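Neutral ceramidase (Pseudomonas aeruginosa, PDB 2ZWS) hydrolyses the N-acyl linkage of ceramides to release sphingosine and a free fatty acid, and also runs the reverse synthesis, using a bound zinc ion. Local coordinates at residues Thr33-His37 against Gln585-Glu589; Phe544-His548 against Ala595-Thr599; Val21-Tyr26 against His99-Phe105. One frame throughout, in Å; residues are numbered along the deposited sequence. Where two conformers were deposited one is given.

Contact 1. Residues Thr33-His37 against Gln585-Glu589; sequences TAGIH and QYRWE. With MG (magnesium ion), chain C.
Gln585 meets His37 at the start of this strand pair, its CG lying 3.9 Å from CD2 of the imidazole. The extended glutamine chain brings OE1 over one face of that ring, toward the rim, with amide and ring planes 65° apart. With CG anti to the backbone N (chi1 -178°), the His37 ring comes alongside Gln585 CG. Its NE2 bonds to Trp582 O, and the main-chain O of His37 binds the magnesium ion at 2.2 Å. Tyr586 and Ile36 follow as an antiparallel hydrogen-bonded pair. Tyr586 N donates to Ile36 O, whereas Ile36 N reaches Tyr586 O (2.9 Å) with a more bent N-H, 145°. Ile36 O also accepts from a water bound to the metal, so a single carbonyl serves both the sheet and the magnesium shell. The Tyr586 ring comes beside Gly35, CD2 to CA 3.8 Å. Opposite Arg587, Gly35 has no side chain to hold the strands apart, and their two CA atoms approach to 4.3 Å. Arg587 CA makes a CA-H...O contact with Ala34 O at 3.4 Å. Trp588 N completes the pairing, donating to Ala34 O at 2.9 Å. Strand 32-36 thus joins the beta-sheet of the C-terminal family region, next to the magnesium site that His37 completes with Asp579, Asp581 and Thr584.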
# COMPACT_ATOMS: atom_id res chain seq x y z
N THR A 33 -12.19 -10.80 3.65
CA THR A 33 -12.64 -9.59 4.35
C THR A 33 -13.95 -9.86 5.08
O THR A 33 -14.80 -10.65 4.63
CB THR A 33 -12.79 -8.36 3.42
OG1 THR A 33 -13.66 -8.72 2.33
CG2 THR A 33 -11.42 -7.98 2.82
N ALA A 34 -14.09 -9.18 6.21
CA ALA A 34 -15.31 -9.25 7.01
C ALA A 34 -15.67 -7.92 7.67
O ALA A 34 -16.39 -7.90 8.67
CB ALA A 34 -15.19 -10.36 8.08
N GLY A 35 -15.14 -6.82 7.14
CA GLY A 35 -15.46 -5.49 7.64
C GLY A 35 -14.34 -4.51 7.43
O GLY A 35 -13.42 -4.76 6.62
N ILE A 36 -14.42 -3.38 8.13
CA ILE A 36 -13.41 -2.34 8.00
C ILE A 36 -12.98 -1.90 9.37
O ILE A 36 -13.81 -1.64 10.23
CB ILE A 36 -13.99 -1.11 7.25
CG1 ILE A 36 -14.35 -1.51 5.81
CG2 ILE A 36 -13.04 0.11 7.34
CD1 ILE A 36 -15.12 -0.45 5.08
N HIS A 37 -11.66 -1.87 9.60
CA HIS A 37 -11.15 -1.13 10.74
C HIS A 37 -10.89 0.33 10.36
O HIS A 37 -11.47 1.24 10.94
CB HIS A 37 -9.91 -1.77 11.34
CG HIS A 37 -9.41 -1.03 12.54
ND1 HIS A 37 -8.13 -1.15 13.03
CD2 HIS A 37 -10.04 -0.14 13.35
CE1 HIS A 37 -7.99 -0.38 14.09
NE2 HIS A 37 -9.14 0.25 14.31
N GLN A 585 -15.08 0.22 14.58
CA GLN A 585 -15.00 -0.96 13.72
C GLN A 585 -16.36 -1.27 13.14
O GLN A 585 -17.38 -1.02 13.78
CB GLN A 585 -14.48 -2.16 14.50
CG GLN A 585 -13.07 -1.91 15.08
CD GLN A 585 -12.43 -3.11 15.81
OE1 GLN A 585 -11.32 -2.99 16.34
NE2 GLN A 585 -13.10 -4.23 15.85
N TYR A 586 -16.35 -1.81 11.93
CA TYR A 586 -17.52 -2.29 11.21
C TYR A 586 -17.27 -3.74 10.85
O TYR A 586 -16.25 -4.05 10.24
CB TYR A 586 -17.75 -1.46 9.93
CG TYR A 586 -18.60 -2.15 8.88
CD1 TYR A 586 -20.00 -2.21 9.01
CD2 TYR A 586 -18.01 -2.74 7.74
CE1 TYR A 586 -20.79 -2.83 8.04
CE2 TYR A 586 -18.80 -3.40 6.77
CZ TYR A 586 -20.19 -3.42 6.93
OH TYR A 586 -20.94 -4.07 5.96
N ARG A 587 -18.15 -4.62 11.30
CA ARG A 587 -18.03 -6.05 11.00
C ARG A 587 -19.31 -6.54 10.36
O ARG A 587 -20.39 -6.24 10.84
CB ARG A 587 -17.75 -6.88 12.25
CG ARG A 587 -17.35 -8.33 11.92
CD ARG A 587 -16.98 -9.20 13.12
NE ARG A 587 -15.86 -8.64 13.88
CZ ARG A 587 -14.56 -8.82 13.60
NH1 ARG A 587 -14.15 -9.58 12.58
NH2 ARG A 587 -13.66 -8.23 14.38
N TRP A 588 -19.15 -7.28 9.27
CA TRP A 588 -20.26 -7.89 8.54
C TRP A 588 -20.23 -9.40 8.70
O TRP A 588 -19.16 -10.01 8.58
CB TRP A 588 -20.11 -7.62 7.05
CG TRP A 588 -21.27 -8.16 6.25
CD1 TRP A 588 -22.47 -7.53 6.03
CD2 TRP A 588 -21.34 -9.42 5.58
NE1 TRP A 588 -23.28 -8.32 5.24
CE2 TRP A 588 -22.63 -9.50 4.98
CE3 TRP A 588 -20.45 -10.50 5.44
CZ2 TRP A 588 -23.03 -10.61 4.22
CZ3 TRP A 588 -20.86 -11.61 4.69
CH2 TRP A 588 -22.15 -11.66 4.11
N GLU A 589 -21.39 -10.02 8.93
CA GLU A 589 -21.43 -11.48 8.90
C GLU A 589 -22.74 -12.00 8.38
O GLU A 589 -23.81 -11.41 8.57
CB GLU A 589 -21.09 -12.10 10.25
CG GLU A 589 -22.18 -12.12 11.27
CD GLU A 589 -21.74 -12.78 12.56
OE1 GLU A 589 -22.36 -13.78 12.95
OE2 GLU A 589 -20.77 -12.29 13.19
MG MG C . -12.96 2.46 12.00
O HOH W 1 -14.77 1.09 10.88

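Contact 2. Residues Phe544-His548 against Ala595-Thr599; sequences FVTGH and ASKAT
Phe544 and Ala598 form the tight end of this antiparallel pairing. Phe544 N donates to Ala598 O at 2.9 Å, and Ala598 N returns a bond to Phe544 O at 2.9 Å. Phe544 O is gripped again within its own segment by Thr546 OG1, though Thr546 was modelled in two conformers and this second bond is less certain. In the conformer given, Thr546 CB packs on Ala598 CB, 3.9 Å away. Next along, Thr546 N reaches Ser596 O at 3.0 Å as the first segment begins to turn off the sheet. There the fit relaxes. A water takes the place of a direct main-chain bond, accepting from Ser596 N at 2.9 Å and probably donating to Thr546 O, which also has Ser596 OG 3.2 Å away. Beyond it Gly547 CA still rests near Ser596 OG (3.7 Å), but the His548 side chain makes no close contact with 595-599 and bonds to Glu20 through NE2. On the partly exposed side, Lys597 meets Phe544 O through its CA, 3.4 Å away, in a CA-H...O contact; its extended chain leads away from residues 544-548. Main-chain bonds thus do most of the joining, and a water extends the polar pairing where the strands separate.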
# COMPACT_ATOMS: atom_id res chain seq x y z
N PHE A 544 -27.01 -4.05 13.56
CA PHE A 544 -28.16 -3.75 12.67
C PHE A 544 -28.36 -4.88 11.66
O PHE A 544 -27.40 -5.52 11.24
CB PHE A 544 -27.87 -2.53 11.81
CG PHE A 544 -27.66 -1.25 12.58
CD1 PHE A 544 -28.69 -0.33 12.74
CD2 PHE A 544 -26.41 -0.98 13.15
CE1 PHE A 544 -28.47 0.85 13.42
CE2 PHE A 544 -26.20 0.19 13.86
CZ PHE A 544 -27.23 1.12 13.98
N VAL A 545 -29.62 -5.10 11.25
CA VAL A 545 -29.94 -5.94 10.08
C VAL A 545 -29.37 -5.21 8.86
O VAL A 545 -29.63 -4.02 8.70
CB VAL A 545 -31.48 -6.09 9.92
CG1 VAL A 545 -31.83 -6.85 8.67
CG2 VAL A 545 -32.08 -6.76 11.15
N THR A 546 -28.60 -5.89 8.02
CA THR A 546 -27.94 -5.20 6.91
C THR A 546 -28.04 -5.96 5.59
O THR A 546 -28.74 -6.98 5.49
CB THR A 546 -26.45 -4.94 7.23
OG1 THR A 546 -26.32 -4.54 8.59
CG2 THR A 546 -25.93 -3.82 6.35
N GLY A 547 -27.35 -5.44 4.57
CA GLY A 547 -27.12 -6.14 3.31
C GLY A 547 -25.62 -6.20 3.02
O GLY A 547 -24.80 -5.54 3.67
N HIS A 548 -25.27 -7.01 2.03
CA HIS A 548 -23.87 -7.30 1.71
C HIS A 548 -23.06 -6.06 1.27
O HIS A 548 -23.45 -5.37 0.34
CB HIS A 548 -23.84 -8.32 0.59
CG HIS A 548 -22.61 -9.16 0.58
ND1 HIS A 548 -21.34 -8.63 0.48
CD2 HIS A 548 -22.46 -10.50 0.68
CE1 HIS A 548 -20.46 -9.62 0.51
NE2 HIS A 548 -21.11 -10.76 0.63
N ALA A 595 -29.51 -13.45 4.87
CA ALA A 595 -29.55 -12.29 5.77
C ALA A 595 -28.13 -11.97 6.24
O ALA A 595 -27.19 -12.71 5.99
CB ALA A 595 -30.47 -12.57 6.98
N SER A 596 -27.99 -10.86 6.93
CA SER A 596 -26.67 -10.49 7.47
C SER A 596 -26.78 -9.42 8.55
O SER A 596 -27.79 -8.70 8.64
CB SER A 596 -25.73 -10.02 6.33
OG SER A 596 -26.25 -8.92 5.62
N LYS A 597 -25.73 -9.30 9.34
CA LYS A 597 -25.72 -8.30 10.39
C LYS A 597 -24.45 -7.47 10.33
O LYS A 597 -23.36 -7.96 9.99
CB LYS A 597 -25.90 -8.93 11.77
CG LYS A 597 -24.77 -9.81 12.21
CD LYS A 597 -25.00 -10.35 13.62
CE LYS A 597 -23.76 -11.03 14.13
NZ LYS A 597 -23.90 -11.42 15.55
N ALA A 598 -24.63 -6.19 10.63
CA ALA A 598 -23.52 -5.24 10.72
C ALA A 598 -23.32 -4.97 12.21
O ALA A 598 -24.22 -4.49 12.86
CB ALA A 598 -23.88 -3.97 10.02
N THR A 599 -22.15 -5.29 12.74
CA THR A 599 -21.84 -5.01 14.13
C THR A 599 -20.86 -3.84 14.12
O THR A 599 -19.84 -3.89 13.42
CB THR A 599 -21.21 -6.22 14.83
OG1 THR A 599 -22.10 -7.35 14.74
CG2 THR A 599 -20.96 -5.90 16.32
O HOH W 2 -30.22 -9.08 6.68

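Contact 3. Residues Val21-Tyr26 against His99-Phe105; sequences VGMMGY and HSGPGGF
Met23 and Pro102 face each other in a short, buried antiparallel pairing of strands 22-24 and 101-102, a two-stranded sheet near the zinc site of the N-terminal catalytic region. Two main-chain bonds flank this non-hydrogen-bonded pair: Gly103 N to Gly22 O at 2.8 Å, and Met24 N to Gly101 O at 2.8 Å. Glycines admit neighbours closely, Gly103 CA lying against Met24 CB. The Met23 side chain, bent at chi3 (77°), folds its CE back onto Ser100 CA, 3.6 Å away. Val21 fills the other end, its CG1 against Gly103 O, a buried carbonyl with no polar partner in the model. What this small sheet borders is the zinc-binding loop: His97, a zinc ligand, lies two residues before His99, and His99 lies in what is probably the second shell, its side chain about 4 Å from the zinc ion at the nearest atoms. Its ND1 bonds to His97 O, and its ring meets that of His97 edge-to-face, an arrangement that probably helps to position the ligand. From the opposing segment, Tyr26 and Gly25 pack against His99. His99 CB makes a CH-pi contact over one face of the Tyr26 ring, 3.8 Å from the centroid, with the ring planes 47° apart and the centroids 5.0 Å apart. Gly25 CA comes to 3.5 Å from His99 CD2, an approach possible because no side chain intervenes. The phenol is further held through OH, which is hydrogen-bonded to Met208 O. Two waters stitch the parts that the direct bonds miss. One accepts from Tyr26 N and probably donates to His99 O; the other accepts from Gly101 N and probably donates to Met24 O.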
# COMPACT_ATOMS: atom_id res chain seq x y z
N VAL A 21 -14.04 -11.29 0.16
CA VAL A 21 -12.96 -11.33 -0.82
C VAL A 21 -11.65 -11.69 -0.09
O VAL A 21 -11.32 -11.09 0.94
CB VAL A 21 -12.79 -9.98 -1.57
CG1 VAL A 21 -11.62 -10.05 -2.57
CG2 VAL A 21 -14.04 -9.65 -2.34
N GLY A 22 -10.90 -12.65 -0.64
CA GLY A 22 -9.58 -12.97 -0.10
C GLY A 22 -8.70 -11.73 0.01
O GLY A 22 -8.66 -10.89 -0.91
N MET A 23 -8.00 -11.63 1.13
CA MET A 23 -7.09 -10.51 1.37
C MET A 23 -5.73 -10.70 0.72
O MET A 23 -5.27 -11.86 0.52
CB MET A 23 -7.02 -10.27 2.89
CG MET A 23 -8.40 -9.73 3.34
SD MET A 23 -8.78 -9.84 5.09
CE MET A 23 -7.81 -8.49 5.74
N MET A 24 -5.08 -9.58 0.39
CA MET A 24 -3.83 -9.60 -0.37
C MET A 24 -2.60 -9.49 0.54
O MET A 24 -2.46 -8.52 1.28
CB MET A 24 -3.78 -8.44 -1.38
CG MET A 24 -2.56 -8.46 -2.33
SD MET A 24 -2.60 -9.93 -3.36
CE MET A 24 -0.86 -10.41 -3.45
N GLY A 25 -1.71 -10.48 0.45
CA GLY A 25 -0.44 -10.43 1.16
C GLY A 25 -0.08 -11.75 1.83
O GLY A 25 1.07 -12.19 1.78
N TYR A 26 -1.06 -12.36 2.49
CA TYR A 26 -0.80 -13.60 3.25
C TYR A 26 -1.06 -14.92 2.47
O TYR A 26 -0.82 -16.02 2.99
CB TYR A 26 -1.55 -13.59 4.58
CG TYR A 26 -1.04 -12.54 5.56
CD1 TYR A 26 -1.90 -11.62 6.15
CD2 TYR A 26 0.33 -12.50 5.93
CE1 TYR A 26 -1.43 -10.65 7.07
CE2 TYR A 26 0.80 -11.53 6.85
CZ TYR A 26 -0.08 -10.62 7.40
OH TYR A 26 0.40 -9.67 8.29
N HIS A 99 -0.98 -5.75 4.50
CA HIS A 99 -1.46 -7.08 4.15
C HIS A 99 -2.92 -7.26 4.53
O HIS A 99 -3.40 -8.40 4.57
CB HIS A 99 -0.57 -8.12 4.83
CG HIS A 99 0.79 -8.24 4.23
ND1 HIS A 99 1.60 -7.15 4.00
CD2 HIS A 99 1.49 -9.32 3.82
CE1 HIS A 99 2.75 -7.55 3.48
NE2 HIS A 99 2.69 -8.86 3.33
N SER A 100 -3.63 -6.16 4.75
CA SER A 100 -5.01 -6.23 5.24
C SER A 100 -6.01 -5.55 4.34
O SER A 100 -7.01 -5.03 4.83
CB SER A 100 -5.10 -5.60 6.63
OG SER A 100 -4.31 -6.36 7.55
N GLY A 101 -5.75 -5.58 3.03
CA GLY A 101 -6.77 -5.13 2.05
C GLY A 101 -7.28 -6.28 1.20
O GLY A 101 -6.62 -7.31 1.09
N PRO A 102 -8.46 -6.10 0.58
CA PRO A 102 -8.99 -7.09 -0.37
C PRO A 102 -8.07 -7.24 -1.58
O PRO A 102 -7.56 -6.25 -2.10
CB PRO A 102 -10.36 -6.49 -0.76
CG PRO A 102 -10.22 -5.02 -0.51
CD PRO A 102 -9.32 -4.91 0.71
N GLY A 103 -7.88 -8.48 -2.03
CA GLY A 103 -7.03 -8.76 -3.19
C GLY A 103 -7.78 -8.84 -4.50
O GLY A 103 -8.97 -8.46 -4.59
N GLY A 104 -7.08 -9.32 -5.53
CA GLY A 104 -7.70 -9.54 -6.84
C GLY A 104 -7.52 -8.39 -7.81
O GLY A 104 -8.31 -8.23 -8.76
N PHE A 105 -6.51 -7.56 -7.59
CA PHE A 105 -6.33 -6.40 -8.44
C PHE A 105 -5.05 -6.41 -9.28
O PHE A 105 -4.63 -5.37 -9.84
CB PHE A 105 -6.54 -5.09 -7.66
CG PHE A 105 -5.63 -4.92 -6.47
CD1 PHE A 105 -5.94 -5.50 -5.24
CD2 PHE A 105 -4.47 -4.14 -6.57
CE1 PHE A 105 -5.10 -5.32 -4.13
CE2 PHE A 105 -3.63 -3.94 -5.46
CZ PHE A 105 -3.93 -4.53 -4.25
O HOH W 3 -3.40 -6.04 1.34
O HOH W 4 -3.48 -10.84 3.17

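How the contacts relate
All three contacts are largely buried, yet they lie progressively farther from the middle of the chain: for contacts 3, 1 and 2 in turn, their centres lie about 11, 19 and 29 Å from the centre of the chain. Contacts 1 and 2 share one sheet through neighbouring strands 584-591 and 595-603, where Arg587 O and Thr599 N probably bond. Contact 1 also adjoins contact 3, Thr33 N being probably hydrogen-bonded to Val21 O, whereas contacts 2 and 3 do not touch. Contacts 1 and 2 both rest on main-chain pairing, contact 1 adding magnesium coordination, while contact 3 pairs only briefly and adds aromatic and glycine packing beside the zinc site.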